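Predicted aminoglycoside phosphotransferase (Brachybacterium faecium, PDB 5UXC) is a macrolide 2'-phosphotransferase that probably inactivates macrolide antibiotics by transferring a phosphate from a guanine nucleotide. Local coordinates at residues V48-R53 and E88-P93. Numbering follows the deposited sequence.
With GDP (guanosine-5'-diphosphate), chain C.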
ATOM      1  N   VAL A  48     -15.327   6.476  -7.922  1.00 14.52           N
ATOM      2  CA  VAL A  48     -14.727   6.583  -6.597  1.00 15.15           C
ATOM      3  C   VAL A  48     -14.316   8.024  -6.372  1.00 15.35           C
ATOM      4  O   VAL A  48     -13.687   8.634  -7.252  1.00 14.76           O
ATOM      5  CB  VAL A  48     -13.490   5.661  -6.442  1.00 14.96           C
ATOM      6  CG1 VAL A  48     -12.918   5.775  -5.029  1.00 15.91           C
ATOM      7  CG2 VAL A  48     -13.829   4.248  -6.787  1.00 19.94           C
ATOM      8  N   LEU A  49     -14.716   8.595  -5.236  1.00 16.45           N
ATOM      9  CA  LEU A  49     -14.337   9.948  -4.813  1.00 17.18           C
ATOM     10  C   LEU A  49     -13.275   9.848  -3.718  1.00 18.95           C
ATOM     11  O   LEU A  49     -13.442   9.072  -2.765  1.00 18.61           O
ATOM     12  CB  LEU A  49     -15.560  10.731  -4.263  1.00 18.39           C
ATOM     13  CG  LEU A  49     -16.794  10.678  -5.154  1.00 23.45           C
ATOM     14  CD1 LEU A  49     -18.037  11.333  -4.475  1.00 27.76           C
ATOM     15  CD2 LEU A  49     -16.494  11.306  -6.529  1.00 23.18           C
ATOM     16  N   ARG A  50     -12.148  10.556  -3.872  1.00 19.87           N
ATOM     17  CA  ARG A  50     -11.155  10.703  -2.811  0.50 21.71           C
ATOM     18  C   ARG A  50     -11.195  12.140  -2.318  1.00 30.46           C
ATOM     19  O   ARG A  50     -10.936  13.077  -3.085  1.00 33.09           O
ATOM     20  CB  ARG A  50      -9.749  10.368  -3.297  0.50 24.63           C
ATOM     21  CG  ARG A  50      -9.553   8.969  -3.710  0.50 22.83           C
ATOM     22  CD  ARG A  50      -8.090   8.784  -4.109  0.50 27.58           C
ATOM     23  NE  ARG A  50      -7.189   8.747  -2.967  0.50 30.91           N
ATOM     24  CZ  ARG A  50      -7.086   7.710  -2.139  0.50 35.46           C
ATOM     25  NH1 ARG A  50      -6.232   7.724  -1.135  0.50 35.77           N
ATOM     26  NH2 ARG A  50      -7.839   6.649  -2.324  0.50 36.58           N
ATOM     27  N   LEU A  51     -11.507  12.316  -1.050  1.00 27.73           N
ATOM     28  CA  LEU A  51     -11.656  13.650  -0.491  1.00 28.33           C
ATOM     29  C   LEU A  51     -10.514  13.904   0.474  1.00 46.07           C
ATOM     30  O   LEU A  51     -10.400  13.202   1.497  1.00 44.00           O
ATOM     31  CB  LEU A  51     -13.003  13.783   0.212  1.00 34.36           C
ATOM     32  CG  LEU A  51     -14.085  13.451  -0.804  1.00 37.44           C
ATOM     33  CD1 LEU A  51     -15.334  12.989  -0.096  1.00 40.52           C
ATOM     34  CD2 LEU A  51     -14.350  14.691  -1.633  1.00 39.52           C
ATOM     35  N   PRO A  52      -9.624  14.850   0.170  1.00 55.11           N
ATOM     36  CA  PRO A  52      -8.498  15.132   1.074  1.00 50.15           C
ATOM     37  C   PRO A  52      -9.006  15.691   2.392  1.00 38.43           C
ATOM     38  O   PRO A  52      -9.860  16.575   2.417  1.00 47.00           O
ATOM     39  CB  PRO A  52      -7.670  16.165   0.303  1.00 60.09           C
ATOM     40  CG  PRO A  52      -8.701  16.856  -0.592  1.00 66.32           C
ATOM     41  CD  PRO A  52      -9.681  15.780  -0.974  1.00 57.03           C
ATOM     42  N   ARG A  53      -8.476  15.174   3.488  1.00 36.53           N
ATOM     43  CA  ARG A  53      -8.978  15.553   4.797  1.00 38.99           C
ATOM     44  C   ARG A  53      -8.291  16.779   5.373  1.00 42.69           C
ATOM     45  O   ARG A  53      -8.812  17.379   6.321  1.00 46.49           O
ATOM     46  CB  ARG A  53      -8.828  14.372   5.760  1.00 38.41           C
ATOM     47  CG  ARG A  53      -9.453  13.077   5.233  1.00 39.84           C
ATOM     48  CD  ARG A  53      -9.365  11.949   6.247  1.00 36.82           C
ATOM     49  NE  ARG A  53      -9.996  12.304   7.511  1.00 45.20           N
ATOM     50  CZ  ARG A  53      -9.596  11.856   8.696  1.00 48.11           C
ATOM     51  NH1 ARG A  53      -8.561  11.025   8.787  1.00 44.61           N
ATOM     52  NH2 ARG A  53     -10.224  12.246   9.803  1.00 52.19           N
ATOM     53  N   GLU A  88      -9.435  20.126  -4.287  1.00 38.78           N
ATOM     54  CA  GLU A  88     -10.639  19.814  -3.540  1.00 34.35           C
ATOM     55  C   GLU A  88     -11.179  18.411  -3.764  1.00 32.29           C
ATOM     56  O   GLU A  88     -11.957  17.937  -2.930  1.00 29.12           O
ATOM     57  CB  GLU A  88     -11.749  20.797  -3.895  1.00 37.71           C
ATOM     58  CG  GLU A  88     -11.273  22.159  -4.334  1.00 51.01           C
ATOM     59  CD  GLU A  88     -12.427  23.021  -4.789  1.00 61.51           C
ATOM     60  OE1 GLU A  88     -12.539  23.294  -6.008  1.00 73.19           O
ATOM     61  OE2 GLU A  88     -13.234  23.409  -3.921  1.00 60.64           O
ATOM     62  N   LEU A  89     -10.799  17.722  -4.850  1.00 28.12           N
ATOM     63  CA  LEU A  89     -11.455  16.460  -5.185  1.00 19.15           C
ATOM     64  C   LEU A  89     -10.578  15.667  -6.147  1.00 17.52           C
ATOM     65  O   LEU A  89     -10.060  16.221  -7.122  1.00 24.52           O
ATOM     66  CB  LEU A  89     -12.842  16.734  -5.821  1.00 20.89           C
ATOM     67  CG  LEU A  89     -13.584  15.528  -6.396  1.00 20.33           C
ATOM     68  CD1 LEU A  89     -13.982  14.552  -5.263  1.00 21.03           C
ATOM     69  CD2 LEU A  89     -14.834  16.015  -7.191  1.00 19.91           C
ATOM     70  N   ILE A  90     -10.416  14.387  -5.863  1.00 16.53           N
ATOM     71  CA  ILE A  90      -9.943  13.412  -6.818  1.00 15.15           C
ATOM     72  C   ILE A  90     -11.063  12.425  -7.074  1.00 15.33           C
ATOM     73  O   ILE A  90     -11.766  12.013  -6.140  1.00 19.09           O
ATOM     74  CB  ILE A  90      -8.700  12.676  -6.270  1.00 17.27           C
ATOM     75  CG1 ILE A  90      -7.537  13.654  -6.152  1.00 24.49           C
ATOM     76  CG2 ILE A  90      -8.387  11.505  -7.152  1.00 15.43           C
ATOM     77  CD1 ILE A  90      -6.470  13.190  -5.121  1.00 26.23           C
ATOM     78  N   ALA A  91     -11.232  12.024  -8.338  1.00 14.30           N
ATOM     79  CA  ALA A  91     -12.257  11.039  -8.641  1.00 14.17           C
ATOM     80  C   ALA A  91     -11.811  10.183  -9.811  1.00 15.43           C
ATOM     81  O   ALA A  91     -11.192  10.691 -10.750  1.00 13.39           O
ATOM     82  CB  ALA A  91     -13.601  11.732  -9.011  1.00 15.33           C
ATOM     83  N   TYR A  92     -12.155   8.895  -9.784  1.00 12.80           N
ATOM     84  CA  TYR A  92     -11.730   7.996 -10.833  1.00 11.90           C
ATOM     85  C   TYR A  92     -12.844   7.000 -11.061  1.00 12.17           C
ATOM     86  O   TYR A  92     -13.588   6.686 -10.126  1.00 12.57           O
ATOM     87  CB  TYR A  92     -10.421   7.244 -10.533  1.00 10.92           C
ATOM     88  CG  TYR A  92     -10.299   6.454  -9.232  1.00 10.71           C
ATOM     89  CD1 TYR A  92      -9.781   7.055  -8.074  1.00 12.48           C
ATOM     90  CD2 TYR A  92     -10.628   5.090  -9.190  1.00 10.40           C
ATOM     91  CE1 TYR A  92      -9.574   6.292  -6.880  1.00 10.89           C
ATOM     92  CE2 TYR A  92     -10.433   4.320  -8.026  1.00 10.69           C
ATOM     93  CZ  TYR A  92      -9.893   4.940  -6.890  1.00 12.96           C
ATOM     94  OH  TYR A  92      -9.657   4.202  -5.722  1.00 12.71           O
ATOM     95  N   PRO A  93     -13.000   6.509 -12.288  1.00 12.00           N
ATOM     96  CA  PRO A  93     -13.991   5.453 -12.535  1.00 12.31           C
ATOM     97  C   PRO A  93     -13.706   4.231 -11.677  1.00 11.77           C
ATOM     98  O   PRO A  93     -12.553   3.825 -11.496  1.00 11.28           O
ATOM     99  CB  PRO A  93     -13.824   5.127 -14.021  1.00 13.28           C
ATOM    100  CG  PRO A  93     -13.312   6.485 -14.611  1.00 15.10           C
ATOM    101  CD  PRO A  93     -12.377   7.007 -13.543  1.00 11.88           C
TER
HETATM  102  PB  GDP C 302      -7.406   4.951   1.572  1.00 17.23           P
HETATM  103  O1B GDP C 302      -6.671   3.739   2.088  1.00 19.07           O
HETATM  104  O2B GDP C 302      -6.599   6.177   1.494  1.00 16.67           O
HETATM  105  O3B GDP C 302      -8.642   5.129   2.551  1.00 23.37           O
HETATM  106  O3A GDP C 302      -7.949   4.655   0.091  1.00 16.13           O
HETATM  107  PA  GDP C 302      -8.009   3.376  -0.848  1.00 14.94           P
HETATM  108  O1A GDP C 302      -7.591   3.908  -2.185  1.00 13.78           O
HETATM  109  O2A GDP C 302      -7.217   2.214  -0.282  1.00 15.29           O
HETATM  110  O5' GDP C 302      -9.529   2.955  -0.981  1.00 16.31           O
HETATM  111  C5' GDP C 302     -10.186   2.507   0.211  1.00 17.93           C
HETATM  112  C4' GDP C 302     -10.930   1.232  -0.050  1.00 17.27           C
HETATM  113  O4' GDP C 302     -11.970   1.503  -0.985  1.00 16.39           O
HETATM  114  C3' GDP C 302     -10.072   0.163  -0.732  1.00 16.13           C
HETATM  115  O3' GDP C 302      -9.277  -0.659   0.160  1.00 17.37           O
HETATM  116  C2' GDP C 302     -11.119  -0.679  -1.407  1.00 12.69           C
HETATM  117  O2' GDP C 302     -11.855  -1.480  -0.444  1.00 15.24           O
HETATM  118  C1' GDP C 302     -12.132   0.390  -1.849  1.00 10.84           C
HETATM  119  N9  GDP C 302     -11.856   0.886  -3.231  1.00 13.43           N
HETATM  120  C8  GDP C 302     -11.124   1.958  -3.580  1.00 12.07           C
HETATM  121  N7  GDP C 302     -11.138   2.097  -4.946  1.00 11.31           N
HETATM  122  C5  GDP C 302     -11.874   1.069  -5.431  1.00 10.12           C
HETATM  123  C6  GDP C 302     -12.307   0.566  -6.741  1.00 13.71           C
HETATM  124  O6  GDP C 302     -11.996   1.178  -7.787  1.00 13.34           O
HETATM  125  N1  GDP C 302     -13.103  -0.530  -6.786  1.00 14.25           N
HETATM  126  C2  GDP C 302     -13.505  -1.197  -5.682  1.00 14.41           C
HETATM  127  N2  GDP C 302     -14.291  -2.275  -5.818  1.00 14.46           N
HETATM  128  N3  GDP C 302     -13.132  -0.827  -4.447  1.00 14.48           N
HETATM  129  C4  GDP C 302     -12.324   0.269  -4.283  1.00 13.86           C
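Arg50 pairs with Ile90 across two antiparallel strands and reaches from there to the GDP phosphates. Arg50 CB lies 3.9 Å from Ile90 CB, the two side chains running side by side. CG and CD then pass the rim of the Tyr92 ring, with Arg50 CD 4.0 Å from Tyr92 CE1 and near the ring plane. CD also touches Ile90 CG2. The chain bends at chi3 (74°) and brings the guanidinium to the nucleotide. Arg50 is modelled in two conformers, and the bonds that follow belong to one of them. Arg50 NH1 donates to GDP O2B at 3.1 Å. NH2 donates to the bridging oxygen O3A and more weakly to O1A, so the group spans both phosphates and would offset part of their negative charge.

Tyr92 holds the base end of the same ligand. Tyr92 OH donates to GDP N7 at 2.7 Å. Val48 CB sits over one face of the Tyr92 ring, 3.8 Å from the ring centroid, in a CH-pi contact. Val48 CG2 touches Tyr92 CE2 and approaches GDP O6.

Two pairs of backbone hydrogen bonds join the strands, between Val48 and Tyr92 and between Arg50 and Ile90. The bond from Arg50 N to Ile90 O is 2.7 Å long. Leu49 and Ala91 form the non-hydrogen-bonded pair between them. Val48, Arg50, Ile90 and Tyr92 point to the GDP side of the sheet, Leu49 and Ala91 to the opposite one. There Leu49 CD2 meets Ala91 CB. Leu51 CD2 meets Leu89 CD1 at 3.7 Å.

The sheet is the antiparallel one of the kinase-like N-terminal lobe. Strand 46-52 lies between strands 34-40 and 90-93, and Phe34 makes a cation-pi contact with Arg50. Strand 84-85 flanks 90-93 on its far side, while helix 6-15 packs Leu9 and Leu12 against Leu51.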